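Local atomic coordinates of alkyl hydroperoxide reductase, C subunit (Enterococcus faecalis, PDB entry 5Y63), a protein that probably reduces hydrogen peroxide and organic hydroperoxides to water and alcohols, as a thiol-dependent peroxidase of the AhpC/Prx1 subfamily that assembles into ring-shaped decamers. Residues P51-F56 with S83-Y88. Residues are numbered along the deposited sequence; the frame is centred on the assembly and turned at random.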
ATOM      1  N   PRO A  51     -30.522 -28.773   1.959  1.00 48.73           N
ATOM      2  CA  PRO A  51     -30.592 -27.715   2.977  1.00 50.21           C
ATOM      3  C   PRO A  51     -30.612 -28.163   4.438  1.00 51.69           C
ATOM      4  O   PRO A  51     -29.765 -27.721   5.215  1.00 52.39           O
ATOM      5  CB  PRO A  51     -31.892 -26.971   2.632  1.00 50.38           C
ATOM      6  CG  PRO A  51     -32.171 -27.314   1.212  1.00 49.98           C
ATOM      7  CD  PRO A  51     -31.681 -28.718   1.049  1.00 49.43           C
ATOM      8  N   ALA A  52     -31.564 -29.011   4.819  1.00 53.31           N
ATOM      9  CA  ALA A  52     -31.778 -29.303   6.239  1.00 55.17           C
ATOM     10  C   ALA A  52     -32.361 -30.684   6.522  1.00 56.66           C
ATOM     11  O   ALA A  52     -33.196 -31.187   5.771  1.00 58.23           O
ATOM     12  CB  ALA A  52     -32.672 -28.233   6.852  1.00 55.38           C
ATOM     13  N   ASP A  53     -31.914 -31.283   7.624  1.00 57.82           N
ATOM     14  CA  ASP A  53     -32.527 -32.497   8.150  1.00 59.07           C
ATOM     15  C   ASP A  53     -33.872 -32.159   8.783  1.00 61.99           C
ATOM     16  O   ASP A  53     -34.182 -30.994   9.035  1.00 62.38           O
ATOM     17  CB  ASP A  53     -31.619 -33.166   9.186  1.00 58.30           C
ATOM     18  CG  ASP A  53     -30.372 -33.767   8.571  1.00 56.79           C
ATOM     19  OD1 ASP A  53     -29.952 -33.309   7.492  1.00 56.69           O
ATOM     20  OD2 ASP A  53     -29.809 -34.706   9.166  1.00 56.06           O
ATOM     21  N   PHE A  54     -34.651 -33.197   9.060  1.00 65.74           N
ATOM     22  CA  PHE A  54     -36.030 -33.064   9.529  1.00 69.20           C
ATOM     23  C   PHE A  54     -36.805 -32.014   8.733  1.00 71.16           C
ATOM     24  O   PHE A  54     -37.430 -31.115   9.294  1.00 71.57           O
ATOM     25  CB  PHE A  54     -36.049 -32.773  11.031  1.00 69.88           C
ATOM     26  CG  PHE A  54     -35.535 -33.913  11.862  1.00 70.14           C
ATOM     27  CD1 PHE A  54     -34.173 -34.093  12.052  1.00 69.97           C
ATOM     28  CD2 PHE A  54     -36.414 -34.821  12.434  1.00 71.18           C
ATOM     29  CE1 PHE A  54     -33.696 -35.150  12.809  1.00 70.39           C
ATOM     30  CE2 PHE A  54     -35.944 -35.879  13.193  1.00 71.63           C
ATOM     31  CZ  PHE A  54     -34.584 -36.044  13.383  1.00 70.88           C
ATOM     32  N   SER A  55     -36.738 -32.152   7.411  1.00 74.21           N
ATOM     33  CA  SER A  55     -37.431 -31.271   6.483  1.00 76.61           C
ATOM     34  C   SER A  55     -38.406 -32.100   5.651  1.00 79.73           C
ATOM     35  O   SER A  55     -38.429 -33.330   5.752  1.00 79.69           O
ATOM     36  CB  SER A  55     -36.419 -30.560   5.584  1.00 75.54           C
ATOM     37  OG  SER A  55     -37.014 -29.460   4.922  1.00 77.23           O
ATOM     38  N   PHE A  56     -39.204 -31.425   4.828  1.00 83.13           N
ATOM     39  CA  PHE A  56     -40.288 -32.075   4.088  1.00 85.21           C
ATOM     40  C   PHE A  56     -39.887 -32.499   2.677  1.00 83.77           C
ATOM     41  O   PHE A  56     -40.203 -33.611   2.251  1.00 83.89           O
ATOM     42  CB  PHE A  56     -41.507 -31.153   4.039  1.00 87.62           C
ATOM     43  CG  PHE A  56     -41.975 -30.705   5.398  1.00 90.56           C
ATOM     44  CD1 PHE A  56     -42.685 -31.569   6.222  1.00 91.81           C
ATOM     45  CD2 PHE A  56     -41.691 -29.424   5.861  1.00 91.50           C
ATOM     46  CE1 PHE A  56     -43.113 -31.164   7.477  1.00 92.96           C
ATOM     47  CE2 PHE A  56     -42.116 -29.013   7.115  1.00 92.63           C
ATOM     48  CZ  PHE A  56     -42.828 -29.884   7.924  1.00 93.30           C
ATOM     49  N   SER A  83     -24.899 -32.061   4.153  1.00 45.78           N
ATOM     50  CA  SER A  83     -25.721 -31.044   4.790  1.00 45.89           C
ATOM     51  C   SER A  83     -24.881 -30.346   5.854  1.00 46.26           C
ATOM     52  O   SER A  83     -23.857 -30.874   6.289  1.00 46.46           O
ATOM     53  CB  SER A  83     -26.973 -31.687   5.398  1.00 46.44           C
ATOM     54  OG  SER A  83     -27.472 -30.962   6.508  1.00 46.88           O
ATOM     55  N   GLU A  84     -25.314 -29.161   6.270  1.00 46.75           N
ATOM     56  CA  GLU A  84     -24.624 -28.421   7.320  1.00 47.42           C
ATOM     57  C   GLU A  84     -24.988 -28.940   8.715  1.00 48.88           C
ATOM     58  O   GLU A  84     -24.585 -28.357   9.722  1.00 48.91           O
ATOM     59  CB  GLU A  84     -24.925 -26.924   7.207  1.00 47.44           C
ATOM     60  CG  GLU A  84     -24.523 -26.310   5.874  1.00 47.26           C
ATOM     61  CD  GLU A  84     -23.032 -26.388   5.611  1.00 47.13           C
ATOM     62  OE1 GLU A  84     -22.285 -25.566   6.176  1.00 48.09           O
ATOM     63  OE2 GLU A  84     -22.609 -27.267   4.832  1.00 46.43           O
ATOM     64  N   ASP A  85     -25.751 -30.030   8.769  1.00 50.79           N
ATOM     65  CA  ASP A  85     -26.083 -30.695  10.023  1.00 52.91           C
ATOM     66  C   ASP A  85     -24.944 -31.602  10.472  1.00 53.40           C
ATOM     67  O   ASP A  85     -24.130 -32.045   9.659  1.00 52.31           O
ATOM     68  CB  ASP A  85     -27.370 -31.510   9.862  1.00 53.42           C
ATOM     69  CG  ASP A  85     -28.581 -30.635   9.613  1.00 53.79           C
ATOM     70  OD1 ASP A  85     -28.988 -29.916  10.549  1.00 54.65           O
ATOM     71  OD2 ASP A  85     -29.124 -30.662   8.486  1.00 53.36           O
ATOM     72  N   SER A  86     -24.894 -31.876  11.773  1.00 54.94           N
ATOM     73  CA  SER A  86     -23.873 -32.755  12.331  1.00 56.21           C
ATOM     74  C   SER A  86     -24.224 -34.212  12.077  1.00 57.70           C
ATOM     75  O   SER A  86     -25.367 -34.545  11.756  1.00 58.41           O
ATOM     76  CB  SER A  86     -23.706 -32.520  13.835  1.00 56.26           C
ATOM     77  OG  SER A  86     -24.803 -33.043  14.562  1.00 55.75           O
ATOM     78  N   HIS A  87     -23.223 -35.071  12.223  1.00 59.54           N
ATOM     79  CA  HIS A  87     -23.415 -36.516  12.120  1.00 60.74           C
ATOM     80  C   HIS A  87     -24.379 -37.037  13.192  1.00 62.52           C
ATOM     81  O   HIS A  87     -25.097 -38.010  12.955  1.00 63.03           O
ATOM     82  CB  HIS A  87     -22.071 -37.255  12.188  1.00 61.17           C
ATOM     83  CG  HIS A  87     -21.298 -37.008  13.448  1.00 62.26           C
ATOM     84  ND1 HIS A  87     -20.430 -35.946  13.596  1.00 62.20           N
ATOM     85  CD2 HIS A  87     -21.253 -37.694  14.613  1.00 63.60           C
ATOM     86  CE1 HIS A  87     -19.890 -35.986  14.800  1.00 63.34           C
ATOM     87  NE2 HIS A  87     -20.371 -37.037  15.437  1.00 64.20           N
ATOM     88  N   TYR A  88     -24.403 -36.385  14.356  1.00 64.92           N
ATOM     89  CA  TYR A  88     -25.376 -36.712  15.408  1.00 67.18           C
ATOM     90  C   TYR A  88     -26.813 -36.574  14.896  1.00 65.68           C
ATOM     91  O   TYR A  88     -27.654 -37.438  15.149  1.00 66.29           O
ATOM     92  CB  TYR A  88     -25.202 -35.805  16.638  1.00 69.23           C
ATOM     93  CG  TYR A  88     -23.895 -35.969  17.390  1.00 71.68           C
ATOM     94  CD1 TYR A  88     -23.583 -37.164  18.039  1.00 73.16           C
ATOM     95  CD2 TYR A  88     -22.980 -34.916  17.477  1.00 73.11           C
ATOM     96  CE1 TYR A  88     -22.393 -37.311  18.736  1.00 74.81           C
ATOM     97  CE2 TYR A  88     -21.788 -35.053  18.172  1.00 74.12           C
ATOM     98  CZ  TYR A  88     -21.498 -36.251  18.798  1.00 75.60           C
ATOM     99  OH  TYR A  88     -20.312 -36.387  19.487  1.00 76.97           O
TER
HETATM  100  O   HOH W   1     -27.138 -27.674   4.351  1.00 38.26           O
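Asp85 reaches across to the backbone of Asp53 with one carboxylate oxygen. Asp53 N donates to Asp85 OD2 over 3.0 Å, in a somewhat bent bond. The donor meets the oxygen from above the carboxylate plane, 39° out of it. Asp85 CG is anti to its own carbonyl carbon (chi1 -66°), and this turn carries OD2 over to the loop. The same oxygen lies 3.7 Å from Ala52 CA. The Asp53 and Asp85 side chains lie alongside one another, pointing opposite ways, with their carboxylate planes 48° apart. Asp53 OD1 and Asp85 OD2 are both acceptors, so this pair is not a bond but two like charges lying close, 2.9 Å apart. Asp53 is held mainly from helix 87-96, where His90 ND1 bonds its OD2; Tyr50 OH bonds its OD1. Beside this pair, water 1 links the two backbones, donating to Pro51 O at 2.8 Å and accepting from Glu84 N at 3.0 Å.

This is a buried contact between two loops of the thioredoxin-type fold of peroxiredoxins. Strands 44-49 and 77-83 are parallel neighbours in the sheet. Residues 51-56 follow the first and lead to helix 58-67, which begins with Cys58, the predicted peroxidatic cysteine. Pro51 lies close to that cysteine. Residues 83-88 follow the second strand and enter helix 87-96.

An ST turn shapes the second loop. Ser83 OG accepts from Asp85 N over 3.0 Å, which ties down the backbone that bears the Asp85 carboxylate. Further on, Ser86 is the N-cap of helix 87-96, with a weak bond from Val89 N to its OG. Asp85 also packs on Val89 of the second subunit, and Phe54 on Ala92 of that subunit.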